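Putative periplasmic protein (Wolinella succinogenes, PDB 3KN3) probably binds a small ligand between the two lobes of a periplasmic binding protein fold, a glutathione site being known, and may serve tungstate-type anion uptake. Local coordinates at residues Q153-L156 and A157-I161; G174-I177 and K178-N182. One frame throughout, in Å; residues are numbered along the deposited sequence.

Interaction 1 of 2, residues Q153-L156 and A157-I161; sequences QGML and ATINI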
# COMPACT_ATOMS: atom_id res chain seq x y z
N GLN A 153 10.30 11.44 8.58
CA GLN A 153 9.67 12.46 7.77
C GLN A 153 8.62 11.83 6.88
O GLN A 153 8.62 10.61 6.67
CB GLN A 153 10.69 13.16 6.87
CG GLN A 153 11.80 13.91 7.58
CD GLN A 153 11.46 15.37 7.79
OE1 GLN A 153 10.37 15.70 8.22
NE2 GLN A 153 12.41 16.25 7.48
N GLY A 154 7.75 12.68 6.34
CA GLY A 154 6.78 12.25 5.34
C GLY A 154 7.51 11.73 4.12
O GLY A 154 8.67 12.06 3.89
N MSE A 155 6.82 10.91 3.33
CA MSE A 155 7.41 10.33 2.12
C MSE A 155 8.20 11.36 1.29
O MSE A 155 9.39 11.15 0.96
CB MSE A 155 6.32 9.67 1.27
CG MSE A 155 6.84 8.85 0.10
SE MSE A 155 7.78 7.24 0.72
CE MSE A 155 9.61 7.91 0.65
N LEU A 156 7.55 12.47 0.96
CA LEU A 156 8.14 13.42 0.04
C LEU A 156 9.42 14.06 0.59
O LEU A 156 10.36 14.34 -0.17
CB LEU A 156 7.12 14.48 -0.36
CG LEU A 156 6.94 14.52 -1.88
CD1 LEU A 156 5.63 15.17 -2.26
CD2 LEU A 156 8.12 15.23 -2.54
N ALA A 157 9.45 14.30 1.89
CA ALA A 157 10.63 14.88 2.52
C ALA A 157 11.81 13.90 2.50
O ALA A 157 12.96 14.30 2.32
CB ALA A 157 10.33 15.33 3.95
N THR A 158 11.52 12.62 2.70
CA THR A 158 12.57 11.61 2.73
C THR A 158 13.11 11.30 1.33
O THR A 158 14.26 10.91 1.17
CB THR A 158 12.19 10.31 3.51
OG1 THR A 158 11.98 9.24 2.60
CG2 THR A 158 10.96 10.50 4.34
N ILE A 159 12.29 11.51 0.31
CA ILE A 159 12.80 11.45 -1.06
C ILE A 159 13.80 12.58 -1.29
O ILE A 159 14.86 12.40 -1.90
CB ILE A 159 11.67 11.52 -2.11
CG1 ILE A 159 10.74 10.32 -1.98
CG2 ILE A 159 12.25 11.57 -3.50
CD1 ILE A 159 9.70 10.24 -3.06
N ASN A 160 13.49 13.76 -0.79
CA ASN A 160 14.41 14.88 -0.97
C ASN A 160 15.72 14.67 -0.21
O ASN A 160 16.79 15.04 -0.70
CB ASN A 160 13.75 16.21 -0.60
CG ASN A 160 12.69 16.63 -1.61
OD1 ASN A 160 12.90 16.50 -2.83
ND2 ASN A 160 11.56 17.13 -1.12
N ILE A 161 15.63 14.07 0.96
CA ILE A 161 16.83 13.76 1.71
C ILE A 161 17.68 12.76 0.93
O ILE A 161 18.89 12.94 0.83
CB ILE A 161 16.50 13.22 3.09
CG1 ILE A 161 15.98 14.35 3.99
CG2 ILE A 161 17.71 12.59 3.72
CD1 ILE A 161 15.25 13.84 5.22
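The methyl CE of M155, modelled as selenomethionine, folds back against I159 CG1 at 3.7 Å in the opening turn of helix 155-164. This helix belongs to the beta-alpha-beta crossover that leads from strand 148-150 to strand 168-172 in one lobe of a periplasmic binding protein fold. M155 leaves the backbone with CG anti to its N (chi1 -171°), initially heading away from the next turn; bends at chi2 (68°) and chi3 (-97°) then bring the tip round, so that CE also lies 3.3 Å from T158 OG1, the two side chains crossing at about a right angle. The curled chain touches R120, which with T126 belongs to the known glutathione site, and reaches T171 on the neighbouring strand.

G154 takes the N-cap position, and just before it Q153 turns its side chain onto the first turn. Its CB rests 3.7 Å from A157 CB, while CG reaches I161 CD1 at 4.2 Å, again nearly at a right angle. Q153 O accepts a hydrogen bond from R120 NE, so the residue before the N-cap is tied to an arginine of the glutathione site. Further along, I159 N gives a sound helical bond to M155 O, and N160 N another to L156 O at 3.2 Å. N160 ND2 also comes within 3.2 Å of L156 O, but at an angle too poor for a hydrogen bond.

Interaction 2 of 2, residues G174-I177 and K178-N182; sequences GTFI and KYESN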
# COMPACT_ATOMS: atom_id res chain seq x y z
N GLY A 174 2.81 6.10 -6.43
CA GLY A 174 2.00 7.30 -6.48
C GLY A 174 2.76 8.56 -6.08
O GLY A 174 2.70 9.57 -6.78
N THR A 175 3.48 8.50 -4.96
CA THR A 175 4.22 9.67 -4.50
C THR A 175 5.34 10.00 -5.46
O THR A 175 5.64 11.17 -5.69
CB THR A 175 4.82 9.46 -3.12
OG1 THR A 175 3.84 8.88 -2.25
CG2 THR A 175 5.30 10.78 -2.54
N PHE A 176 5.98 8.97 -6.02
CA PHE A 176 7.08 9.23 -6.94
C PHE A 176 6.57 9.95 -8.17
O PHE A 176 7.25 10.83 -8.70
CB PHE A 176 7.81 7.94 -7.34
CG PHE A 176 8.96 8.18 -8.29
CD1 PHE A 176 10.05 8.94 -7.89
CD2 PHE A 176 8.94 7.66 -9.57
CE1 PHE A 176 11.10 9.18 -8.75
CE2 PHE A 176 10.00 7.88 -10.44
CZ PHE A 176 11.08 8.65 -10.03
N ILE A 177 5.38 9.58 -8.62
CA ILE A 177 4.75 10.29 -9.72
C ILE A 177 4.56 11.77 -9.40
O ILE A 177 4.90 12.64 -10.20
CB ILE A 177 3.41 9.67 -10.08
CG1 ILE A 177 3.64 8.52 -11.07
CG2 ILE A 177 2.51 10.73 -10.69
CD1 ILE A 177 2.78 7.31 -10.81
N LYS A 178 4.03 12.04 -8.21
CA LYS A 178 3.90 13.40 -7.71
C LYS A 178 5.27 14.08 -7.68
O LYS A 178 5.45 15.14 -8.27
CB LYS A 178 3.24 13.42 -6.33
CG LYS A 178 1.90 12.70 -6.30
CD LYS A 178 1.29 12.68 -4.90
CE LYS A 178 0.06 11.76 -4.84
NZ LYS A 178 -0.53 11.67 -3.47
N TYR A 179 6.24 13.46 -7.01
CA TYR A 179 7.60 13.99 -7.00
C TYR A 179 8.06 14.33 -8.42
O TYR A 179 8.74 15.34 -8.63
CB TYR A 179 8.58 13.03 -6.32
CG TYR A 179 10.03 13.52 -6.29
CD1 TYR A 179 10.50 14.34 -5.26
CD2 TYR A 179 10.94 13.18 -7.30
CE1 TYR A 179 11.82 14.80 -5.23
CE2 TYR A 179 12.26 13.64 -7.28
CZ TYR A 179 12.70 14.44 -6.24
OH TYR A 179 14.00 14.91 -6.20
N GLU A 180 7.69 13.50 -9.38
CA GLU A 180 8.16 13.66 -10.76
C GLU A 180 7.54 14.88 -11.44
O GLU A 180 8.21 15.57 -12.22
CB GLU A 180 7.86 12.41 -11.58
CG GLU A 180 9.03 11.45 -11.72
CD GLU A 180 8.72 10.29 -12.65
OE1 GLU A 180 7.54 9.88 -12.74
OE2 GLU A 180 9.66 9.78 -13.31
N SER A 181 6.26 15.13 -11.17
CA SER A 181 5.57 16.26 -11.74
C SER A 181 6.21 17.56 -11.25
O SER A 181 6.16 18.58 -11.92
CB SER A 181 4.09 16.23 -11.39
OG SER A 181 3.91 16.16 -9.99
N ASN A 182 6.82 17.50 -10.07
CA ASN A 182 7.54 18.64 -9.52
C ASN A 182 8.81 18.95 -10.29
O ASN A 182 9.05 20.08 -10.68
CB ASN A 182 7.91 18.40 -8.06
CG ASN A 182 6.72 18.07 -7.21
OD1 ASN A 182 5.60 18.50 -7.51
ND2 ASN A 182 6.93 17.30 -6.14
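K178 O takes two donors, S181 OG at 2.5 Å and N182 N at 3.3 Å, while K178 N gives its hydrogen to G174 O a turn earlier. The serine can do this because its OG sits between the backbone N and the carbonyl carbon (chi1 56°), which folds the hydroxyl back onto a lone pair of K178 O, in the carbonyl plane. Further backbone bonds run from i+4 to i: Y179 N to T175 O, short at 2.7 Å and almost straight at 178°, E180 N to F176 O, and S181 N to I177 O. All belong to helix 173-182, which follows directly on strand 168-172 in one of the two alpha/beta lobes of the binding-protein fold; T175 OG1 bonds back to D172 OD1 at that junction.

On the side of F176, E180 lays its chain over the ring. CG stands 4.1 Å from the ring centroid over one face, offset toward the rim, a CH-pi contact, and the carboxylate, turned 31° from the ring plane, brings E180 OE2 to 3.5 Å from F176 CE2. Replacing F176 with an alanine would probably leave the CG methylene of E180 without the face it lies on and take one aromatic contact from M189. Y179, three residues on from F176, touches the same ring more loosely, its CD2 approaching F176 CE1 obliquely at 4.3 Å.

Interaction 1 closes before interaction 2 opens: helix 155-164 comes first, then strand 168-172, then helix 173-182, all in the same lobe. That strand lies in the middle of a five-stranded mixed sheet. The two contacts have centres about 12 Å apart, and their helices touch directly. Y179 packs against L156, I159 and N160 of the other helix, with its CD1 3.7 Å from L156 CD2, and M155 CG meets T175 CG2 at 3.6 Å. M155 and T175 join the two helix starts close to a bound glycerol, M155 lying nearer than T175 to the glutathione-site residues R120 and T126. Both helices thus start near that site, while Y179 joins them farther along helix 173-182.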